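Local coordinates for protein SecB-like chaperone Rv1957 (Mycobacterium tuberculosis, PDB 5MTW) that acts as the chaperone of an atypical type II toxin-antitoxin-chaperone system, preventing aggregation of the antitoxin HigA1 in vitro and being required for neutralisation of the toxin HigB1, at residues A[145-148]-A[149-153]. Numbering follows the deposited sequence.
Sequences REYV and YDLTG
Val148 O takes two hydrogen bonds from Thr152, one from the backbone N at 3.0 Å and one from the hydroxyl OG1 at 2.8 Å. With OG1 placed between its own backbone N and carbonyl carbon (chi1 53°), the threonine hydroxyl folds back on the preceding turn of the α-helix; OG1 is also hydrogen-bonded to Leu160 N. The amides of Tyr149, Asp150 and Leu151 are satisfied by the carbonyls of Arg145, Glu146 and Tyr147, the i+4 to i bonding of an α-helix. One turn apart, Glu146 and Asp150 run side by side, with Glu146 OE2 and Asp150 OD2 4.5 Å apart. Their like charges are probably offset by arginines: Glu146 OE1 makes a salt bridge with Arg154 of the third subunit, and Asp150 OD1 one with Arg154 of its own chain. Leu151 CD2 approaches Tyr147 CE2 obliquely, at 3.8 Å. The tyrosine OH is hydrogen-bonded to Thr36, Val148 packs on Phe106 and Leu151 on Ala104 of strand 99-114, Val148 and Thr152 also touch strand 69-82, and on the same turns Tyr149 stacks on Tyr149 of the second subunit, placing this part of helix 125-154 between the antiparallel sheet and the tetramer interface.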
loop_
_atom_site.group_PDB
_atom_site.type_symbol
_atom_site.label_atom_id
_atom_site.label_comp_id
_atom_site.label_asym_id
_atom_site.label_seq_id
_atom_site.Cartn_x
_atom_site.Cartn_y
_atom_site.Cartn_z
ATOM N N ARG A 145 6.740 -5.062 7.072
ATOM C CA ARG A 145 6.352 -6.178 6.218
ATOM C C ARG A 145 5.491 -5.718 5.012
ATOM O O ARG A 145 5.661 -6.172 3.885
ATOM C CB ARG A 145 5.537 -7.160 7.092
ATOM C CG ARG A 145 4.891 -8.298 6.332
ATOM C CD ARG A 145 4.409 -9.350 7.389
ATOM N NE ARG A 145 3.670 -10.502 6.800
ATOM C CZ ARG A 145 2.374 -10.526 6.553
ATOM N NH1 ARG A 145 1.600 -9.465 6.763
ATOM N NH2 ARG A 145 1.816 -11.600 6.062
ATOM N N GLU A 146 4.557 -4.803 5.268
ATOM C CA GLU A 146 3.705 -4.306 4.206
ATOM C C GLU A 146 4.549 -3.524 3.173
ATOM O O GLU A 146 4.320 -3.595 1.978
ATOM C CB GLU A 146 2.563 -3.437 4.709
ATOM C CG GLU A 146 1.617 -2.977 3.594
ATOM C CD GLU A 146 2.103 -1.739 2.836
ATOM O OE1 GLU A 146 2.903 -0.966 3.390
ATOM O OE2 GLU A 146 1.697 -1.510 1.659
ATOM N N TYR A 147 5.541 -2.792 3.660
ATOM C CA TYR A 147 6.357 -2.029 2.777
ATOM C C TYR A 147 7.221 -2.913 1.849
ATOM O O TYR A 147 7.416 -2.597 0.668
ATOM C CB TYR A 147 7.219 -0.994 3.621
ATOM C CG TYR A 147 7.959 -0.113 2.716
ATOM C CD1 TYR A 147 7.285 0.798 1.891
ATOM C CD2 TYR A 147 9.331 -0.164 2.624
ATOM C CE1 TYR A 147 7.969 1.607 0.981
ATOM C CE2 TYR A 147 10.011 0.629 1.741
ATOM C CZ TYR A 147 9.323 1.514 0.910
ATOM O OH TYR A 147 10.092 2.243 -0.030
ATOM N N VAL A 148 7.766 -4.002 2.407
ATOM C CA VAL A 148 8.531 -4.927 1.650
ATOM C C VAL A 148 7.685 -5.584 0.551
ATOM O O VAL A 148 8.121 -5.761 -0.537
ATOM C CB VAL A 148 9.292 -5.897 2.536
ATOM C CG1 VAL A 148 9.939 -7.005 1.744
ATOM C CG2 VAL A 148 10.409 -5.164 3.316
ATOM N N TYR A 149 6.437 -5.885 0.906
ATOM C CA TYR A 149 5.532 -6.548 0.001
ATOM C C TYR A 149 5.208 -5.572 -1.142
ATOM O O TYR A 149 5.173 -5.935 -2.300
ATOM C CB TYR A 149 4.251 -6.979 0.741
ATOM C CG TYR A 149 3.184 -7.465 -0.186
ATOM C CD1 TYR A 149 3.190 -8.751 -0.689
ATOM C CD2 TYR A 149 2.148 -6.635 -0.561
ATOM C CE1 TYR A 149 2.173 -9.188 -1.487
ATOM C CE2 TYR A 149 1.131 -7.060 -1.384
ATOM C CZ TYR A 149 1.146 -8.348 -1.858
ATOM O OH TYR A 149 0.112 -8.791 -2.707
ATOM N N ASP A 150 4.980 -4.310 -0.787
ATOM C CA ASP A 150 4.593 -3.291 -1.786
ATOM C C ASP A 150 5.770 -3.009 -2.733
ATOM O O ASP A 150 5.608 -2.967 -3.942
ATOM C CB ASP A 150 4.092 -2.055 -1.123
ATOM C CG ASP A 150 3.890 -0.860 -2.101
ATOM O OD1 ASP A 150 4.866 -0.187 -2.402
ATOM O OD2 ASP A 150 2.805 -0.623 -2.621
ATOM N N LEU A 151 6.955 -2.849 -2.135
ATOM C CA LEU A 151 8.130 -2.549 -2.915
ATOM C C LEU A 151 8.528 -3.603 -3.851
ATOM O O LEU A 151 8.862 -3.342 -5.072
ATOM C CB LEU A 151 9.266 -2.260 -1.918
ATOM C CG LEU A 151 10.576 -1.688 -2.403
ATOM C CD1 LEU A 151 10.505 -0.415 -3.292
ATOM C CD2 LEU A 151 11.396 -1.428 -1.114
ATOM N N THR A 152 8.559 -4.838 -3.379
ATOM C CA THR A 152 8.962 -5.877 -4.255
ATOM C C THR A 152 8.018 -6.017 -5.404
ATOM O O THR A 152 8.446 -6.289 -6.483
ATOM C CB THR A 152 9.200 -7.216 -3.513
ATOM O OG1 THR A 152 8.045 -7.535 -2.752
ATOM C CG2 THR A 152 10.368 -7.072 -2.602
ATOM N N GLY A 153 6.701 -5.802 -5.164
ATOM C CA GLY A 153 5.690 -5.810 -6.243
ATOM C C GLY A 153 6.005 -4.701 -7.271
ATOM O O GLY A 153 5.920 -4.874 -8.473
#